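PDB 4Q7Q: lipolytic protein G-D-S-L family from Chitinophaga pinensis, which is of unconfirmed function but, as a GDSL-family member of the SGNH hydrolase clan, probably hydrolyses ester bonds of lipids or other acylated substrates. Local coordinates for residues N38-N43 with V254-G259; P174-Y179 with A248-D253; G32-L37 with Y46-H51. All blocks are in the same frame, centred on the assembly; numbering follows the deposited sequence.

Interaction 1: residues N38-N43 with V254-G259; sequences NEILPN and VFRQLG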
# COMPACT_ATOMS: atom_id res chain seq x y z
N ASN A 38 -1.57 -11.54 -12.30
CA ASN A 38 -1.14 -12.31 -13.46
C ASN A 38 -1.92 -13.62 -13.63
O ASN A 38 -2.14 -14.06 -14.74
CB ASN A 38 0.37 -12.55 -13.42
CG ASN A 38 0.83 -13.55 -14.45
OD1 ASN A 38 1.08 -14.71 -14.13
ND2 ASN A 38 0.93 -13.12 -15.71
N GLU A 39 -2.35 -14.24 -12.53
CA GLU A 39 -3.17 -15.44 -12.67
C GLU A 39 -4.51 -15.12 -13.33
O GLU A 39 -5.04 -15.90 -14.12
CB GLU A 39 -3.39 -16.12 -11.33
CG GLU A 39 -2.13 -16.68 -10.71
CD GLU A 39 -2.35 -17.28 -9.33
OE1 GLU A 39 -3.38 -16.99 -8.68
OE2 GLU A 39 -1.48 -18.06 -8.89
N ILE A 40 -5.07 -13.96 -13.00
CA ILE A 40 -6.33 -13.53 -13.58
C ILE A 40 -6.14 -13.09 -15.04
O ILE A 40 -6.93 -13.45 -15.92
CB ILE A 40 -6.94 -12.38 -12.75
CG1 ILE A 40 -7.13 -12.83 -11.30
CG2 ILE A 40 -8.27 -11.93 -13.35
CD1 ILE A 40 -7.40 -11.68 -10.33
N LEU A 41 -5.09 -12.32 -15.28
CA LEU A 41 -4.77 -11.82 -16.61
C LEU A 41 -3.37 -12.28 -17.01
O LEU A 41 -2.39 -11.56 -16.81
CB LEU A 41 -4.85 -10.29 -16.64
CG LEU A 41 -6.18 -9.70 -16.16
CD1 LEU A 41 -6.12 -8.19 -16.12
CD2 LEU A 41 -7.36 -10.19 -17.01
N PRO A 42 -3.28 -13.50 -17.58
CA PRO A 42 -1.98 -14.14 -17.80
C PRO A 42 -1.10 -13.47 -18.85
O PRO A 42 0.10 -13.78 -18.93
CB PRO A 42 -2.35 -15.57 -18.22
CG PRO A 42 -3.76 -15.48 -18.73
CD PRO A 42 -4.41 -14.39 -17.89
N ASN A 43 -1.66 -12.57 -19.64
CA ASN A 43 -0.88 -11.81 -20.61
C ASN A 43 -0.14 -10.62 -20.00
O ASN A 43 0.66 -9.97 -20.68
CB ASN A 43 -1.77 -11.34 -21.76
CG ASN A 43 -2.90 -10.45 -21.28
OD1 ASN A 43 -3.64 -10.82 -20.37
ND2 ASN A 43 -3.02 -9.28 -21.88
N VAL A 254 -9.98 -2.94 -13.44
CA VAL A 254 -9.53 -1.72 -14.09
C VAL A 254 -8.71 -2.02 -15.35
O VAL A 254 -8.90 -1.38 -16.39
CB VAL A 254 -8.71 -0.85 -13.11
CG1 VAL A 254 -8.01 0.26 -13.86
CG2 VAL A 254 -9.63 -0.29 -12.03
N PHE A 255 -7.82 -2.99 -15.27
CA PHE A 255 -7.06 -3.40 -16.44
C PHE A 255 -8.00 -3.83 -17.57
O PHE A 255 -7.78 -3.48 -18.73
CB PHE A 255 -6.08 -4.52 -16.10
CG PHE A 255 -4.82 -4.04 -15.42
CD1 PHE A 255 -4.58 -2.69 -15.20
CD2 PHE A 255 -3.86 -4.95 -15.00
CE1 PHE A 255 -3.41 -2.26 -14.59
CE2 PHE A 255 -2.70 -4.53 -14.38
CZ PHE A 255 -2.47 -3.17 -14.17
N ARG A 256 -9.05 -4.58 -17.22
CA ARG A 256 -10.05 -4.97 -18.21
C ARG A 256 -10.71 -3.76 -18.86
O ARG A 256 -10.87 -3.71 -20.07
CB ARG A 256 -11.12 -5.86 -17.59
CG ARG A 256 -10.66 -7.24 -17.19
CD ARG A 256 -11.85 -8.11 -16.83
NE ARG A 256 -11.47 -9.50 -16.59
CZ ARG A 256 -11.28 -10.04 -15.39
NH1 ARG A 256 -11.44 -9.30 -14.30
NH2 ARG A 256 -10.95 -11.31 -15.28
N GLN A 257 -11.10 -2.79 -18.04
CA GLN A 257 -11.78 -1.60 -18.55
C GLN A 257 -10.88 -0.80 -19.48
O GLN A 257 -11.35 -0.14 -20.40
CB GLN A 257 -12.27 -0.72 -17.39
CG GLN A 257 -13.37 -1.35 -16.56
CD GLN A 257 -13.52 -0.71 -15.19
OE1 GLN A 257 -12.82 0.26 -14.86
NE2 GLN A 257 -14.42 -1.24 -14.38
N LEU A 258 -9.57 -0.89 -19.24
CA LEU A 258 -8.58 -0.21 -20.08
C LEU A 258 -8.30 -0.96 -21.38
O LEU A 258 -7.55 -0.47 -22.22
CB LEU A 258 -7.28 -0.02 -19.31
CG LEU A 258 -7.25 1.15 -18.33
CD1 LEU A 258 -5.93 1.14 -17.57
CD2 LEU A 258 -7.43 2.45 -19.10
N GLY A 259 -8.89 -2.14 -21.53
CA GLY A 259 -8.70 -2.95 -22.73
C GLY A 259 -7.40 -3.74 -22.73
O GLY A 259 -6.85 -4.03 -23.79
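Arg256, near the C-terminal end of helix 241-257, extends across to the end of helix 33-40 and lays its guanidinium against Ile40 and Leu41. From CB the chain runs out extended: CG lies beside the backbone N (chi1 -70°), and CD and NE carry on in line. Past CB and CG, the first atom to come near is NE, 4.2 Å from Leu41 CD2. At the tip NH2 meets two side chains: Ile40 CG2 comes obliquely to within 3.4 Å of it, while Leu41 CD2 stands over one face of the group, 4.1 Å from the same nitrogen. NH1 turns back to its own helix, where it forms a weak, long ion pair with Asp253. The charged group therefore lies on apolar carbon, without a hydrogen bond between the segments.

Leu41, just past helix 33-40, divides its two methyls between neighbours. Its CD1 packs 3.7 Å from Phe255 CB, and this methyl lies at the edge of the phenyl ring, near its plane. That ring is buried and meets Trp8 of the central sheet edge-to-face. Beyond it, Gly259, with positive phi, closes a Schellman motif after the helix, its N bonded to Arg256 O at 2.9 Å. The contact joins two helices of the layer on one face of the parallel sheet, in keeping with the three-layer alpha/beta/alpha fold of SGNH hydrolases.

Interaction 2: residues P174-Y179 with A248-D253; sequences PVVDLY and ASALAD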
# COMPACT_ATOMS: atom_id res chain seq x y z
N PRO A 174 -7.56 6.01 -14.46
CA PRO A 174 -8.34 5.17 -13.54
C PRO A 174 -7.64 4.99 -12.19
O PRO A 174 -6.41 4.93 -12.12
CB PRO A 174 -8.40 3.83 -14.26
CG PRO A 174 -8.06 4.12 -15.69
CD PRO A 174 -7.13 5.28 -15.65
N VAL A 175 -8.45 4.90 -11.14
CA VAL A 175 -7.94 4.71 -9.79
C VAL A 175 -8.61 3.49 -9.15
O VAL A 175 -9.84 3.37 -9.15
CB VAL A 175 -8.20 5.95 -8.90
CG1 VAL A 175 -7.72 5.70 -7.49
CG2 VAL A 175 -7.53 7.17 -9.49
N VAL A 176 -7.80 2.57 -8.63
CA VAL A 176 -8.31 1.50 -7.80
C VAL A 176 -8.42 2.05 -6.39
O VAL A 176 -7.40 2.34 -5.75
CB VAL A 176 -7.36 0.29 -7.80
CG1 VAL A 176 -7.87 -0.79 -6.85
CG2 VAL A 176 -7.21 -0.25 -9.22
N ASP A 177 -9.64 2.21 -5.90
CA ASP A 177 -9.85 2.81 -4.58
C ASP A 177 -9.90 1.73 -3.51
O ASP A 177 -10.97 1.25 -3.14
CB ASP A 177 -11.13 3.64 -4.55
CG ASP A 177 -11.21 4.56 -3.33
OD1 ASP A 177 -10.39 4.41 -2.41
OD2 ASP A 177 -12.10 5.43 -3.31
N LEU A 178 -8.73 1.34 -3.00
CA LEU A 178 -8.70 0.38 -1.90
C LEU A 178 -9.19 0.99 -0.59
O LEU A 178 -9.79 0.30 0.23
CB LEU A 178 -7.29 -0.18 -1.69
CG LEU A 178 -6.66 -0.87 -2.90
CD1 LEU A 178 -5.28 -1.34 -2.54
CD2 LEU A 178 -7.54 -2.03 -3.38
N TYR A 179 -8.92 2.28 -0.38
CA TYR A 179 -9.28 2.92 0.87
C TYR A 179 -10.78 2.78 1.14
O TYR A 179 -11.19 2.46 2.26
CB TYR A 179 -8.88 4.41 0.90
CG TYR A 179 -9.02 4.94 2.30
CD1 TYR A 179 -10.26 5.33 2.79
CD2 TYR A 179 -7.93 5.00 3.16
CE1 TYR A 179 -10.43 5.76 4.08
CE2 TYR A 179 -8.09 5.46 4.47
CZ TYR A 179 -9.34 5.83 4.91
OH TYR A 179 -9.53 6.27 6.20
N ALA A 248 -5.88 -7.72 -6.08
CA ALA A 248 -5.66 -8.18 -7.44
C ALA A 248 -6.94 -8.17 -8.27
O ALA A 248 -6.92 -7.82 -9.45
CB ALA A 248 -5.03 -9.55 -7.44
N SER A 249 -8.05 -8.55 -7.65
CA SER A 249 -9.34 -8.57 -8.34
C SER A 249 -9.77 -7.16 -8.74
O SER A 249 -10.27 -6.94 -9.84
CB SER A 249 -10.41 -9.22 -7.48
OG SER A 249 -11.67 -9.17 -8.13
N ALA A 250 -9.59 -6.21 -7.83
CA ALA A 250 -9.96 -4.82 -8.09
C ALA A 250 -9.09 -4.26 -9.21
O ALA A 250 -9.57 -3.54 -10.09
CB ALA A 250 -9.81 -3.98 -6.83
N LEU A 251 -7.80 -4.60 -9.18
CA LEU A 251 -6.87 -4.14 -10.20
C LEU A 251 -7.19 -4.76 -11.55
O LEU A 251 -7.15 -4.09 -12.58
CB LEU A 251 -5.43 -4.45 -9.79
CG LEU A 251 -4.33 -3.96 -10.73
CD1 LEU A 251 -4.46 -2.45 -10.97
CD2 LEU A 251 -2.95 -4.31 -10.19
N ALA A 252 -7.54 -6.04 -11.53
CA ALA A 252 -7.89 -6.72 -12.77
C ALA A 252 -9.10 -6.09 -13.46
O ALA A 252 -9.12 -5.98 -14.69
CB ALA A 252 -8.11 -8.22 -12.54
N ASP A 253 -10.09 -5.66 -12.68
CA ASP A 253 -11.26 -5.00 -13.25
C ASP A 253 -10.87 -3.73 -14.02
O ASP A 253 -11.38 -3.47 -15.11
CB ASP A 253 -12.28 -4.64 -12.15
CG ASP A 253 -12.93 -5.87 -11.54
OD1 ASP A 253 -12.90 -6.94 -12.17
OD2 ASP A 253 -13.50 -5.75 -10.43
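Val176 points its side chain at helix 241-257 and splits its two methyls between consecutive helix residues, Ala250 and Leu251. CG1 is anti to the backbone N (chi1 176°), which aims it at the methyl of Ala250; CG1 and Ala250 CB are 3.7 Å apart. The other branch, CG2, lies beside the backbone N and faces Leu251, with Leu251 CD1 at 3.9 Å and Leu251 CA at 4.0 Å. One valine thus spans a short piece of the helix surface, touching a side-chain methyl with one branch and both backbone and side chain with the other.

Leu251 does not point straight at the strand. Its CG is anti to its own backbone N (chi1 -177°), and the chi2 of 55° turns CD1 back to the valine, the two side chains meeting at about a right angle. Ala250 meets the valine with its CB alone. The backbones come closest at Val176 and Leu251, whose CA atoms are 6.3 Å apart. No hydrogen bond joins the segments, and the contact is wholly apolar and buried.

Strand 175-176 is an outermost strand of the five-stranded parallel sheet, and its backbone bonds to Leu126 and Thr128 tie it to strand 123-127. On the other side of the sheet Val175 rests on Leu165 of helix 157-171, while Val176 also touches Val125 and Ile127. Leu251 packs on Val125 and on Leu37 of helix 33-40, so helix 241-257 lies over the face of the sheet, with helix 33-40 beside it.

Interaction 3: residues G32-L37 with Y46-H51; sequences GYLTRL and YINQGH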
# COMPACT_ATOMS: atom_id res chain seq x y z
N GLY A 32 1.46 -12.83 -3.59
CA GLY A 32 1.23 -11.39 -3.52
C GLY A 32 0.28 -10.91 -4.60
O GLY A 32 -0.20 -11.71 -5.41
N TYR A 33 0.00 -9.61 -4.64
CA TYR A 33 -1.03 -9.13 -5.57
C TYR A 33 -0.58 -9.08 -7.04
O TYR A 33 -1.43 -9.15 -7.93
CB TYR A 33 -1.66 -7.81 -5.10
CG TYR A 33 -0.90 -6.56 -5.47
CD1 TYR A 33 -1.12 -5.91 -6.69
CD2 TYR A 33 0.02 -5.99 -4.59
CE1 TYR A 33 -0.43 -4.77 -7.02
CE2 TYR A 33 0.71 -4.85 -4.93
CZ TYR A 33 0.48 -4.23 -6.14
OH TYR A 33 1.19 -3.10 -6.46
N LEU A 34 0.72 -8.98 -7.29
CA LEU A 34 1.22 -9.02 -8.67
C LEU A 34 1.04 -10.42 -9.26
O LEU A 34 0.56 -10.59 -10.39
CB LEU A 34 2.70 -8.65 -8.76
CG LEU A 34 3.18 -7.39 -8.03
CD1 LEU A 34 4.66 -7.12 -8.33
CD2 LEU A 34 2.34 -6.18 -8.39
N THR A 35 1.43 -11.41 -8.47
CA THR A 35 1.29 -12.82 -8.84
C THR A 35 -0.18 -13.15 -9.09
O THR A 35 -0.53 -13.75 -10.11
CB THR A 35 1.87 -13.72 -7.75
OG1 THR A 35 3.27 -13.45 -7.62
CG2 THR A 35 1.65 -15.21 -8.06
N ARG A 36 -1.05 -12.71 -8.19
CA ARG A 36 -2.47 -12.99 -8.33
C ARG A 36 -3.10 -12.27 -9.52
O ARG A 36 -3.95 -12.83 -10.20
CB ARG A 36 -3.21 -12.66 -7.04
CG ARG A 36 -2.79 -13.53 -5.87
CD ARG A 36 -3.51 -13.14 -4.58
NE ARG A 36 -3.09 -13.98 -3.46
CZ ARG A 36 -3.57 -15.20 -3.24
NH1 ARG A 36 -3.13 -15.91 -2.21
NH2 ARG A 36 -4.49 -15.71 -4.04
N LEU A 37 -2.67 -11.03 -9.77
CA LEU A 37 -3.16 -10.30 -10.95
C LEU A 37 -2.82 -11.10 -12.20
O LEU A 37 -3.67 -11.30 -13.08
CB LEU A 37 -2.55 -8.89 -11.03
CG LEU A 37 -2.99 -7.94 -12.16
CD1 LEU A 37 -2.40 -8.28 -13.56
CD2 LEU A 37 -4.51 -7.84 -12.22
N TYR A 46 4.46 -8.81 -15.08
CA TYR A 46 4.83 -7.79 -14.10
C TYR A 46 6.32 -7.56 -13.95
O TYR A 46 7.14 -8.47 -14.10
CB TYR A 46 4.18 -8.04 -12.73
CG TYR A 46 4.79 -9.13 -11.87
CD1 TYR A 46 5.98 -8.91 -11.16
CD2 TYR A 46 4.15 -10.35 -11.70
CE1 TYR A 46 6.53 -9.90 -10.36
CE2 TYR A 46 4.68 -11.34 -10.89
CZ TYR A 46 5.88 -11.12 -10.23
OH TYR A 46 6.40 -12.11 -9.42
N ILE A 47 6.65 -6.31 -13.65
CA ILE A 47 7.97 -5.94 -13.19
C ILE A 47 7.77 -5.29 -11.84
O ILE A 47 7.00 -4.34 -11.71
CB ILE A 47 8.63 -4.96 -14.17
CG1 ILE A 47 8.95 -5.70 -15.47
CG2 ILE A 47 9.88 -4.36 -13.56
CD1 ILE A 47 9.47 -4.81 -16.55
N ASN A 48 8.44 -5.83 -10.83
CA ASN A 48 8.28 -5.36 -9.47
C ASN A 48 9.15 -4.14 -9.18
O ASN A 48 10.36 -4.25 -8.96
CB ASN A 48 8.60 -6.50 -8.49
CG ASN A 48 8.24 -6.16 -7.06
OD1 ASN A 48 8.29 -5.01 -6.64
ND2 ASN A 48 7.88 -7.18 -6.29
N GLN A 49 8.52 -2.97 -9.20
CA GLN A 49 9.18 -1.73 -8.81
C GLN A 49 8.62 -1.23 -7.48
O GLN A 49 8.39 -0.04 -7.27
CB GLN A 49 9.09 -0.68 -9.93
CG GLN A 49 10.12 -0.90 -11.03
CD GLN A 49 11.48 -0.35 -10.67
OE1 GLN A 49 11.68 0.18 -9.57
NE2 GLN A 49 12.43 -0.44 -11.60
N GLY A 50 8.39 -2.18 -6.58
CA GLY A 50 8.03 -1.87 -5.21
C GLY A 50 9.30 -1.73 -4.42
O GLY A 50 10.21 -2.57 -4.50
N HIS A 51 9.38 -0.66 -3.64
CA HIS A 51 10.55 -0.38 -2.83
C HIS A 51 10.18 -0.37 -1.36
O HIS A 51 9.35 0.41 -0.92
CB HIS A 51 11.20 0.93 -3.27
CG HIS A 51 11.71 0.87 -4.67
ND1 HIS A 51 13.04 0.62 -4.96
CD2 HIS A 51 11.07 0.94 -5.85
CE1 HIS A 51 13.20 0.57 -6.26
NE2 HIS A 51 12.02 0.76 -6.84
O HOH W 1 5.14 -14.65 -9.20
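Helix 33-37 and strand 46-50 run nearly antiparallel, at 168°, with their axes 9.5 Å apart at closest approach and Leu34 opposite Tyr46. Leu34 lies across one face of the Tyr46 ring. Its CB stands 3.8 Å from the ring centroid and only 15° off the normal, a CH-pi contact, while CD1 reaches past to Tyr46 CD1 at 3.6 Å. The same methyl goes on to the amide of Asn48, 3.8 Å from ND2, so one leucine bridges two strand residues.

The tyrosine ring stands beside the helix because its CG lies between the backbone N and the carbonyl carbon (chi1 77°). Its hydroxyl ends near Thr35, and the two side chains run side by side. Their oxygens are joined through water 1, which is 2.7 Å from Thr35 OG1 and donates to Tyr46 OH at 2.8 Å, lying in the plane of the ring. The hydroxyl also bonds to Asp20, which with its other carboxylate oxygen holds Asn48 ND2. A leucine in place of Tyr46 would probably leave Asp20 and the water without their hydroxyl partner and deprive Leu34 of the ring face on which it rests.

Asn48 turns its other amide atom along the strand: OD1 accepts from Gly50 N at 2.8 Å, an Asx turn. Further on, His51 NE2 donates to Gln49 OE1, a partner near the imidazole plane. Leu34 also packs on Trp8 and Ala10 of strand 6-12. Helix 33-40 links the parallel neighbours 6-12 and 44-50 in a beta-alpha-beta crossover, as in the flavodoxin-like fold of SGNH hydrolases.

Overall arrangement
Helices 33-40 and 241-257 connect the three contacts. Interactions 1 and 2 share helix 241-257, their centres about 11 Å apart, and meet where Val254 CG2 packs 3.7 Å from Val176 CG2. Interactions 1 and 3 share helix 33-40, and Phe255 CE2 lies 3.8 Å from Leu37 CD1. Interactions 2 and 3, about 14 Å apart between centres, bring the helices to opposite outermost strands of one sheet, yet touch directly where Ala248 CB is 3.6 Å from Arg36 CB. Together they form one helical layer on the sheet. Ser14, His238 and Asp235 have charge-relay geometry and probably form the family's catalytic triad; His238 and Asp235 shortly precede helix 241-257, while Ser14 follows strand 6-12.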